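Long-range contacts in Fe(2+) transporter FeoB (Escherichia coli, PDB 3I8S), which transports ferrous iron across the bacterial inner membrane in a GTP-driven uptake system, probably coupling GTP binding in its cytosolic G domain to channel opening: residues W33-E42 / V52-T60; L181-M192 / A222-L233. All blocks are in the same frame, centred on the assembly; numbering follows the deposited sequence. Where two conformers were deposited one is given.

Contact 1 of 2, residues W33-E42 / V52-T60; sequences WAGVTVERKE and VTLVDLPGT
The indole of Trp33 meets segment 52-60 with the CZ2-CH2 side of its six-membered ring: CH2 comes within 3.7 Å of Leu57 CD2, Val55 CG1 approaches obliquely, and the carbonyl oxygen of Asp56 lies near the ring plane at the edge. One face is taken from within its own segment by Arg40, whose CD stands over the ring centre, 3.7 Å above the plane. The guanidinium of Arg40 in turn has Trp33 CH2 over one face and Glu42 OE1 at its edge. The setting is the β-hairpin of a G domain, whose antiparallel strands 39-46 and 51-56 probably carry the switch elements: the switch-one region, a predicted GTP-binding stretch, leads into the first, and the DxxG motif Asp56-Leu57-Pro58-Gly59 ends the second. Lys16 of the P-loop donates a hydrogen bond to Leu57 O.

Arg40, with CG anti to the backbone N (chi1 170°) and its chain extended as far as NE, runs over the indole toward Glu42. There NH2 donates a 3.0 Å bond to Glu42 OE1, nearly along the acceptor's C-O direction, while the second bond from NE is weak. Glu42 OE2 has its own salt bridge to Arg29 on strand 28-32, and both oxygens also rest on methyls, OE1 on Val55 CG2 and OE2 on Thr53 CG2. Were Glu42 an alanine, Arg40 and Arg29 would probably lose the carboxylate they share, leaving the Arg40 guanidinium freer to turn and a gap beside Val55 CG2. A water accepts from both Trp33 NE1 and Lys41 N and so links the indole to the strand backbone. Asp56 N donates to Lys41 O at 3.0 Å and 162°, and Glu42 CA makes a bent CA-H...O contact with Leu54 O, 3.1 Å away.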
loop_
_atom_site.group_PDB
_atom_site.type_symbol
_atom_site.label_atom_id
_atom_site.label_comp_id
_atom_site.label_asym_id
_atom_site.label_seq_id
_atom_site.Cartn_x
_atom_site.Cartn_y
_atom_site.Cartn_z
ATOM N N TRP A 33 -10.166 -11.527 13.038
ATOM C CA TRP A 33 -10.061 -10.081 13.195
ATOM C C TRP A 33 -11.187 -9.679 14.143
ATOM O O TRP A 33 -12.272 -10.231 14.065
ATOM C CB TRP A 33 -10.171 -9.354 11.844
ATOM C CG TRP A 33 -8.957 -9.495 11.052
ATOM C CD1 TRP A 33 -8.691 -10.461 10.134
ATOM C CD2 TRP A 33 -7.789 -8.705 11.154
ATOM N NE1 TRP A 33 -7.413 -10.321 9.653
ATOM C CE2 TRP A 33 -6.844 -9.229 10.245
ATOM C CE3 TRP A 33 -7.439 -7.588 11.920
ATOM C CZ2 TRP A 33 -5.583 -8.693 10.090
ATOM C CZ3 TRP A 33 -6.190 -7.029 11.727
ATOM C CH2 TRP A 33 -5.274 -7.589 10.826
ATOM N N ALA A 34 -10.917 -8.754 15.063
ATOM C CA ALA A 34 -11.902 -8.382 16.095
ATOM C C ALA A 34 -13.235 -7.988 15.480
ATOM O O ALA A 34 -13.271 -7.143 14.595
ATOM C CB ALA A 34 -11.377 -7.232 16.964
ATOM N N GLY A 35 -14.292 -8.646 15.944
ATOM C CA GLY A 35 -15.670 -8.305 15.611
ATOM C C GLY A 35 -16.205 -8.881 14.315
ATOM O O GLY A 35 -17.363 -8.623 13.962
ATOM N N VAL A 36 -15.386 -9.656 13.603
ATOM C CA VAL A 36 -15.804 -10.280 12.355
ATOM C C VAL A 36 -15.291 -11.718 12.280
ATOM O O VAL A 36 -14.486 -12.146 13.106
ATOM C CB VAL A 36 -15.317 -9.471 11.136
ATOM C CG1 VAL A 36 -15.879 -8.055 11.177
ATOM C CG2 VAL A 36 -13.756 -9.450 11.055
ATOM N N THR A 37 -15.748 -12.457 11.278
ATOM C CA THR A 37 -15.404 -13.864 11.171
ATOM C C THR A 37 -14.139 -14.103 10.301
ATOM O O THR A 37 -13.665 -15.248 10.187
ATOM C CB THR A 37 -16.661 -14.686 10.712
ATOM O OG1 THR A 37 -17.154 -14.168 9.462
ATOM C CG2 THR A 37 -17.745 -14.576 11.758
ATOM N N VAL A 38 -13.552 -13.034 9.767
ATOM C CA VAL A 38 -12.454 -13.138 8.823
ATOM C C VAL A 38 -11.225 -13.568 9.640
ATOM O O VAL A 38 -10.983 -13.031 10.721
ATOM C CB VAL A 38 -12.168 -11.794 8.078
ATOM C CG1 VAL A 38 -10.906 -11.897 7.198
ATOM C CG2 VAL A 38 -13.404 -11.330 7.269
ATOM N N GLU A 39 -10.503 -14.562 9.135
ATOM C CA GLU A 39 -9.285 -15.077 9.793
ATOM C C GLU A 39 -8.164 -14.047 9.854
ATOM O O GLU A 39 -7.893 -13.321 8.876
ATOM C CB GLU A 39 -8.792 -16.323 9.060
ATOM C CG GLU A 39 -7.399 -16.809 9.423
ATOM C CD GLU A 39 -6.760 -17.602 8.297
ATOM O OE1 GLU A 39 -6.822 -18.846 8.388
ATOM O OE2 GLU A 39 -6.248 -16.985 7.308
ATOM N N ARG A 40 -7.487 -14.012 11.014
ATOM C CA ARG A 40 -6.316 -13.186 11.241
ATOM C C ARG A 40 -5.154 -14.128 11.540
ATOM O O ARG A 40 -5.252 -14.911 12.492
ATOM C CB ARG A 40 -6.549 -12.217 12.398
ATOM C CG ARG A 40 -5.295 -11.505 12.839
ATOM C CD ARG A 40 -5.523 -10.349 13.831
ATOM N NE ARG A 40 -4.213 -9.764 14.224
ATOM C CZ ARG A 40 -4.021 -8.520 14.668
ATOM N NH1 ARG A 40 -5.039 -7.681 14.851
ATOM N NH2 ARG A 40 -2.809 -8.115 14.973
ATOM N N LYS A 41 -4.158 -14.146 10.666
ATOM C CA LYS A 41 -2.971 -14.985 10.840
ATOM C C LYS A 41 -1.804 -14.075 11.147
ATOM O O LYS A 41 -1.682 -13.023 10.534
ATOM C CB LYS A 41 -2.603 -15.709 9.516
ATOM C CG LYS A 41 -3.458 -16.923 9.053
ATOM C CD LYS A 41 -2.502 -17.924 8.258
ATOM C CE LYS A 41 -3.112 -18.591 7.000
ATOM N NZ LYS A 41 -3.325 -20.050 7.154
ATOM N N GLU A 42 -0.947 -14.481 12.070
ATOM C CA GLU A 42 0.308 -13.800 12.284
ATOM C C GLU A 42 1.348 -14.792 12.719
ATOM O O GLU A 42 1.018 -15.921 13.073
ATOM C CB GLU A 42 0.151 -12.603 13.218
ATOM C CG GLU A 42 -0.210 -12.831 14.586
ATOM C CD GLU A 42 -0.306 -11.473 15.321
ATOM O OE1 GLU A 42 -1.081 -10.576 14.873
ATOM O OE2 GLU A 42 0.377 -11.331 16.342
ATOM N N VAL A 52 10.795 -10.211 14.592
ATOM C CA VAL A 52 9.652 -9.688 13.857
ATOM C C VAL A 52 8.339 -10.448 14.131
ATOM O O VAL A 52 8.314 -11.678 14.245
ATOM C CB VAL A 52 9.907 -9.731 12.311
ATOM C CG1 VAL A 52 8.626 -9.294 11.505
ATOM C CG2 VAL A 52 11.160 -8.893 11.931
ATOM N N THR A 53 7.273 -9.677 14.291
ATOM C CA THR A 53 5.906 -10.181 14.212
ATOM C C THR A 53 5.394 -9.744 12.873
ATOM O O THR A 53 5.377 -8.546 12.574
ATOM C CB THR A 53 4.980 -9.618 15.322
ATOM O OG1 THR A 53 5.468 -10.043 16.614
ATOM C CG2 THR A 53 3.548 -10.113 15.146
ATOM N N LEU A 54 4.936 -10.718 12.101
ATOM C CA LEU A 54 4.386 -10.530 10.762
ATOM C C LEU A 54 2.895 -10.802 10.783
ATOM O O LEU A 54 2.465 -11.900 11.099
ATOM C CB LEU A 54 5.076 -11.498 9.780
ATOM C CG LEU A 54 4.785 -11.350 8.303
ATOM C CD1 LEU A 54 5.300 -9.963 7.858
ATOM C CD2 LEU A 54 5.388 -12.583 7.504
ATOM N N VAL A 55 2.118 -9.789 10.452
ATOM C CA VAL A 55 0.668 -9.844 10.428
ATOM C C VAL A 55 0.207 -9.935 8.982
ATOM O O VAL A 55 0.491 -9.039 8.150
ATOM C CB VAL A 55 0.050 -8.581 11.121
ATOM C CG1 VAL A 55 -1.479 -8.670 11.066
ATOM C CG2 VAL A 55 0.564 -8.443 12.548
ATOM N N ASP A 56 -0.449 -11.023 8.656
ATOM C CA ASP A 56 -0.872 -11.272 7.278
ATOM C C ASP A 56 -2.184 -10.545 7.035
ATOM O O ASP A 56 -3.203 -10.918 7.622
ATOM C CB ASP A 56 -1.076 -12.765 7.061
ATOM C CG ASP A 56 -1.490 -13.104 5.614
ATOM O OD1 ASP A 56 -1.087 -12.421 4.662
ATOM O OD2 ASP A 56 -2.184 -14.103 5.479
ATOM N N LEU A 57 -2.210 -9.578 6.156
ATOM C CA LEU A 57 -3.471 -8.845 5.944
ATOM C C LEU A 57 -4.290 -9.482 4.792
ATOM O O LEU A 57 -3.715 -10.055 3.866
ATOM C CB LEU A 57 -3.171 -7.384 5.670
ATOM C CG LEU A 57 -2.351 -6.620 6.698
ATOM C CD1 LEU A 57 -2.223 -5.177 6.287
ATOM C CD2 LEU A 57 -2.980 -6.803 8.096
ATOM N N PRO A 58 -5.634 -9.391 4.853
ATOM C CA PRO A 58 -6.422 -10.016 3.784
ATOM C C PRO A 58 -6.055 -9.408 2.441
ATOM O O PRO A 58 -5.688 -8.246 2.380
ATOM C CB PRO A 58 -7.868 -9.692 4.160
ATOM C CG PRO A 58 -7.833 -9.396 5.587
ATOM C CD PRO A 58 -6.499 -8.756 5.855
ATOM N N GLY A 59 -6.072 -10.215 1.394
ATOM C CA GLY A 59 -5.732 -9.733 0.055
ATOM C C GLY A 59 -6.715 -8.673 -0.373
ATOM O O GLY A 59 -7.908 -8.785 -0.112
ATOM N N THR A 60 -6.208 -7.643 -1.061
ATOM C CA THR A 60 -7.017 -6.530 -1.488
ATOM C C THR A 60 -6.393 -5.799 -2.705
ATOM O O THR A 60 -5.180 -5.768 -2.834
ATOM C CB THR A 60 -7.286 -5.511 -0.319
ATOM O OG1 THR A 60 -8.318 -4.610 -0.716
ATOM C CG2 THR A 60 -6.028 -4.719 0.103
HETATM O O HOH W 1 -5.082 -12.174 8.508
#

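Contact 2 of 2, residues L181-M192 / A222-L233; sequences LLNEADSLAKVM and ASQHLDAALARL
Glu184 and Arg232 face each other in a side-on salt bridge, an instance of a charged pair set at the flank of an apolar helix contact. Arg232 NE donates to Glu184 OE2 at 2.9 Å and NH2 to OE1 at 3.0 Å, each met on the syn side, a little out of the carboxylate plane, with the carboxylate and guanidinium planes 29° apart. The arginine bends at chi3 (-73°), which lays its guanidinium over the backbone of its own helix, one face against Ala228 O and Ala229 CA. The aliphatic stem of Glu184 packs on leucine: CG lies 3.7 Å from Leu233 CG, and Leu233 CD2 meets Leu181 CD2 nearly at a right angle. Toward the other end, Leu188 reaches His225 CB with CD2 and Leu226 with CD1, and the methyl of Ala222 rests against both Leu188 O and Met192 CG, 3.6 Å from each. Helices 181-191 and 226-233 run antiparallel at 169°, their axes 10.4 Å apart. Both belong to the FeoB cytosolic helical domain, where helix 198-210 adds Leu209 against Leu226 and Leu233, and helix 240-259 adds Pro240 against Leu181 and Leu233.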
loop_
_atom_site.group_PDB
_atom_site.type_symbol
_atom_site.label_atom_id
_atom_site.label_comp_id
_atom_site.label_asym_id
_atom_site.label_seq_id
_atom_site.Cartn_x
_atom_site.Cartn_y
_atom_site.Cartn_z
ATOM N N LEU A 181 -8.030 19.870 -6.056
ATOM C CA LEU A 181 -8.231 18.662 -5.268
ATOM C C LEU A 181 -7.346 18.703 -4.027
ATOM O O LEU A 181 -7.811 18.409 -2.922
ATOM C CB LEU A 181 -7.958 17.395 -6.087
ATOM C CG LEU A 181 -8.881 17.175 -7.310
ATOM C CD1 LEU A 181 -8.371 16.081 -8.285
ATOM C CD2 LEU A 181 -10.311 16.867 -6.846
ATOM N N LEU A 182 -6.076 19.067 -4.230
ATOM C CA LEU A 182 -5.119 19.142 -3.129
ATOM C C LEU A 182 -5.539 20.207 -2.123
ATOM O O LEU A 182 -5.459 19.953 -0.917
ATOM C CB LEU A 182 -3.732 19.449 -3.646
ATOM C CG LEU A 182 -3.064 18.347 -4.475
ATOM C CD1 LEU A 182 -1.738 18.920 -4.934
ATOM C CD2 LEU A 182 -2.886 17.029 -3.692
ATOM N N ASN A 183 -5.967 21.365 -2.623
ATOM C CA ASN A 183 -6.438 22.487 -1.775
ATOM C C ASN A 183 -7.590 22.069 -0.875
ATOM O O ASN A 183 -7.573 22.323 0.355
ATOM C CB ASN A 183 -6.878 23.686 -2.609
ATOM C CG ASN A 183 -5.714 24.447 -3.239
ATOM O OD1 ASN A 183 -4.542 24.226 -2.922
ATOM N ND2 ASN A 183 -6.041 25.341 -4.146
ATOM N N GLU A 184 -8.600 21.446 -1.470
ATOM C CA GLU A 184 -9.780 20.970 -0.682
ATOM C C GLU A 184 -9.437 19.855 0.292
ATOM O O GLU A 184 -9.939 19.842 1.436
ATOM C CB GLU A 184 -10.913 20.521 -1.608
ATOM C CG GLU A 184 -11.452 21.652 -2.514
ATOM C CD GLU A 184 -12.240 22.742 -1.769
ATOM O OE1 GLU A 184 -12.530 22.622 -0.556
ATOM O OE2 GLU A 184 -12.560 23.729 -2.404
ATOM N N ALA A 185 -8.599 18.906 -0.149
ATOM C CA ALA A 185 -8.164 17.811 0.710
ATOM C C ALA A 185 -7.431 18.375 1.914
ATOM O O ALA A 185 -7.676 17.949 3.030
ATOM C CB ALA A 185 -7.273 16.810 -0.052
ATOM N N ASP A 186 -6.580 19.368 1.692
ATOM C CA ASP A 186 -5.837 19.982 2.770
ATOM C C ASP A 186 -6.751 20.761 3.722
ATOM O O ASP A 186 -6.590 20.696 4.942
ATOM C CB ASP A 186 -4.737 20.890 2.236
ATOM C CG ASP A 186 -3.843 21.422 3.346
ATOM O OD1 ASP A 186 -3.667 22.665 3.411
ATOM O OD2 ASP A 186 -3.339 20.596 4.168
ATOM N N SER A 187 -7.725 21.481 3.190
ATOM C CA SER A 187 -8.712 22.134 4.071
ATOM C C SER A 187 -9.495 21.133 4.924
ATOM O O SER A 187 -9.802 21.418 6.071
ATOM C CB SER A 187 -9.665 23.008 3.289
ATOM O OG SER A 187 -8.931 24.072 2.739
ATOM N N LEU A 188 -9.837 19.969 4.380
ATOM C CA LEU A 188 -10.466 18.954 5.204
ATOM C C LEU A 188 -9.483 18.460 6.239
ATOM O O LEU A 188 -9.831 18.389 7.417
ATOM C CB LEU A 188 -11.014 17.796 4.366
ATOM C CG LEU A 188 -12.123 18.159 3.381
ATOM C CD1 LEU A 188 -12.473 16.955 2.460
ATOM C CD2 LEU A 188 -13.381 18.722 4.071
ATOM N N ALA A 189 -8.249 18.172 5.805
ATOM C CA ALA A 189 -7.195 17.677 6.680
ATOM C C ALA A 189 -7.017 18.562 7.922
ATOM O O ALA A 189 -6.814 18.059 9.017
ATOM C CB ALA A 189 -5.865 17.604 5.931
ATOM N N LYS A 190 -7.078 19.874 7.720
ATOM C CA LYS A 190 -6.859 20.848 8.804
ATOM C C LYS A 190 -7.826 20.688 9.974
ATOM O O LYS A 190 -7.465 20.975 11.130
ATOM C CB LYS A 190 -6.997 22.269 8.277
ATOM C CG LYS A 190 -6.026 22.658 7.181
ATOM C CD LYS A 190 -6.236 24.123 6.766
ATOM C CE LYS A 190 -5.996 24.385 5.265
ATOM N NZ LYS A 190 -6.736 25.655 4.827
ATOM N N VAL A 191 -9.042 20.253 9.647
ATOM C CA VAL A 191 -10.147 20.076 10.595
ATOM C C VAL A 191 -10.150 18.731 11.340
ATOM O O VAL A 191 -10.777 18.602 12.382
ATOM C CB VAL A 191 -11.487 20.205 9.825
ATOM C CG1 VAL A 191 -12.641 19.675 10.632
ATOM C CG2 VAL A 191 -11.696 21.653 9.387
ATOM N N MET A 192 -9.458 17.735 10.794
ATOM C CA MET A 192 -9.489 16.361 11.308
ATOM C C MET A 192 -8.741 16.255 12.662
ATOM O O MET A 192 -8.037 17.198 13.043
ATOM C CB MET A 192 -8.862 15.411 10.308
ATOM C CG MET A 192 -9.561 15.390 8.959
ATOM S SD MET A 192 -8.853 14.119 7.877
ATOM C CE MET A 192 -9.583 14.563 6.306
ATOM N N ALA A 222 -14.295 17.056 9.914
ATOM C CA ALA A 222 -14.121 17.260 8.501
ATOM C C ALA A 222 -15.338 16.792 7.709
ATOM O O ALA A 222 -15.657 17.382 6.695
ATOM C CB ALA A 222 -12.825 16.527 7.995
ATOM N N SER A 223 -16.012 15.731 8.178
ATOM C CA SER A 223 -17.133 15.149 7.422
ATOM C C SER A 223 -18.286 16.147 7.210
ATOM O O SER A 223 -18.993 16.100 6.200
ATOM C CB SER A 223 -17.559 13.781 8.008
ATOM O OG SER A 223 -18.925 13.762 8.396
ATOM N N GLN A 224 -18.409 17.109 8.116
ATOM C CA GLN A 224 -19.373 18.204 8.006
ATOM C C GLN A 224 -19.076 19.256 6.909
ATOM O O GLN A 224 -19.934 20.081 6.576
ATOM C CB GLN A 224 -19.501 18.903 9.375
ATOM C CG GLN A 224 -20.459 18.213 10.313
ATOM C CD GLN A 224 -21.926 18.590 10.049
ATOM O OE1 GLN A 224 -22.459 18.355 8.952
ATOM N NE2 GLN A 224 -22.584 19.178 11.059
ATOM N N HIS A 225 -17.862 19.225 6.359
ATOM C CA HIS A 225 -17.404 20.240 5.412
ATOM C C HIS A 225 -17.277 19.680 4.001
ATOM O O HIS A 225 -16.975 20.425 3.059
ATOM C CB HIS A 225 -16.057 20.796 5.893
ATOM C CG HIS A 225 -16.150 21.473 7.219
ATOM N ND1 HIS A 225 -16.601 22.771 7.364
ATOM C CD2 HIS A 225 -15.917 21.011 8.466
ATOM C CE1 HIS A 225 -16.615 23.079 8.650
ATOM N NE2 HIS A 225 -16.201 22.028 9.336
ATOM N N LEU A 226 -17.564 18.382 3.871
ATOM C CA LEU A 226 -17.350 17.641 2.636
ATOM C C LEU A 226 -18.319 18.062 1.529
ATOM O O LEU A 226 -17.915 18.273 0.397
ATOM C CB LEU A 226 -17.427 16.129 2.911
ATOM C CG LEU A 226 -17.317 15.263 1.670
ATOM C CD1 LEU A 226 -15.973 15.486 1.020
ATOM C CD2 LEU A 226 -17.573 13.796 2.011
ATOM N N ASP A 227 -19.587 18.256 1.852
ATOM C CA ASP A 227 -20.546 18.712 0.827
ATOM C C ASP A 227 -20.179 20.075 0.212
ATOM O O ASP A 227 -20.290 20.266 -1.008
ATOM C CB ASP A 227 -21.985 18.761 1.389
ATOM C CG ASP A 227 -22.571 17.364 1.608
ATOM O OD1 ASP A 227 -21.861 16.372 1.283
ATOM O OD2 ASP A 227 -23.738 17.262 2.088
ATOM N N ALA A 228 -19.749 21.009 1.062
ATOM C CA ALA A 228 -19.342 22.324 0.598
ATOM C C ALA A 228 -18.112 22.202 -0.266
ATOM O O ALA A 228 -18.033 22.855 -1.324
ATOM C CB ALA A 228 -19.095 23.262 1.762
ATOM N N ALA A 229 -17.182 21.325 0.135
ATOM C CA ALA A 229 -15.966 21.095 -0.649
ATOM C C ALA A 229 -16.303 20.510 -2.028
ATOM O O ALA A 229 -15.793 20.980 -3.041
ATOM C CB ALA A 229 -14.995 20.167 0.084
ATOM N N LEU A 230 -17.176 19.502 -2.061
ATOM C CA LEU A 230 -17.558 18.909 -3.344
ATOM C C LEU A 230 -18.270 19.866 -4.274
ATOM O O LEU A 230 -18.067 19.795 -5.482
ATOM C CB LEU A 230 -18.392 17.647 -3.181
ATOM C CG LEU A 230 -17.571 16.455 -2.723
ATOM C CD1 LEU A 230 -18.540 15.405 -2.133
ATOM C CD2 LEU A 230 -16.725 15.886 -3.912
ATOM N N ALA A 231 -19.070 20.770 -3.722
ATOM C CA ALA A 231 -19.788 21.775 -4.500
ATOM C C ALA A 231 -18.827 22.704 -5.224
ATOM O O ALA A 231 -18.943 22.923 -6.437
ATOM C CB ALA A 231 -20.721 22.576 -3.605
ATOM N N ARG A 232 -17.844 23.209 -4.487
ATOM C CA ARG A 232 -16.785 24.001 -5.076
ATOM C C ARG A 232 -16.070 23.240 -6.210
ATOM O O ARG A 232 -15.860 23.775 -7.320
ATOM C CB ARG A 232 -15.794 24.424 -4.001
ATOM C CG ARG A 232 -16.378 25.413 -3.019
ATOM C CD ARG A 232 -15.307 26.097 -2.187
ATOM N NE ARG A 232 -14.744 25.186 -1.190
ATOM C CZ ARG A 232 -15.305 24.912 -0.009
ATOM N NH1 ARG A 232 -16.454 25.461 0.368
ATOM N NH2 ARG A 232 -14.721 24.068 0.811
ATOM N N LEU A 233 -15.677 22.001 -5.933
ATOM C CA LEU A 233 -14.916 21.212 -6.924
ATOM C C LEU A 233 -15.728 20.943 -8.192
ATOM O O LEU A 233 -15.211 20.995 -9.299
ATOM C CB LEU A 233 -14.450 19.911 -6.319
ATOM C CG LEU A 233 -13.264 20.106 -5.366
ATOM C CD1 LEU A 233 -13.029 18.857 -4.519
ATOM C CD2 LEU A 233 -12.016 20.453 -6.127
#

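Followed from the N terminus, this cytosolic part of the longer transporter first runs through strand 4-10, the P-loop, helix 16-24 and edge strand 28-32 before contact 1 closes a short hairpin loop between 33-42 and 52-60. It then completes the G domain, adding the strands and helices that carry the later GTP-binding loops, and enters the helical domain. There contact 2 closes a longer, mostly helical excursion between 181-192 and 222-233. The two loops follow in series, neither nesting nor crossing. With centres 32 Å apart and nearest atoms about 20 Å apart, they do not touch: contact 1 ties the probable switch elements to the G-domain sheet, whereas contact 2 joins two helices of the helical domain.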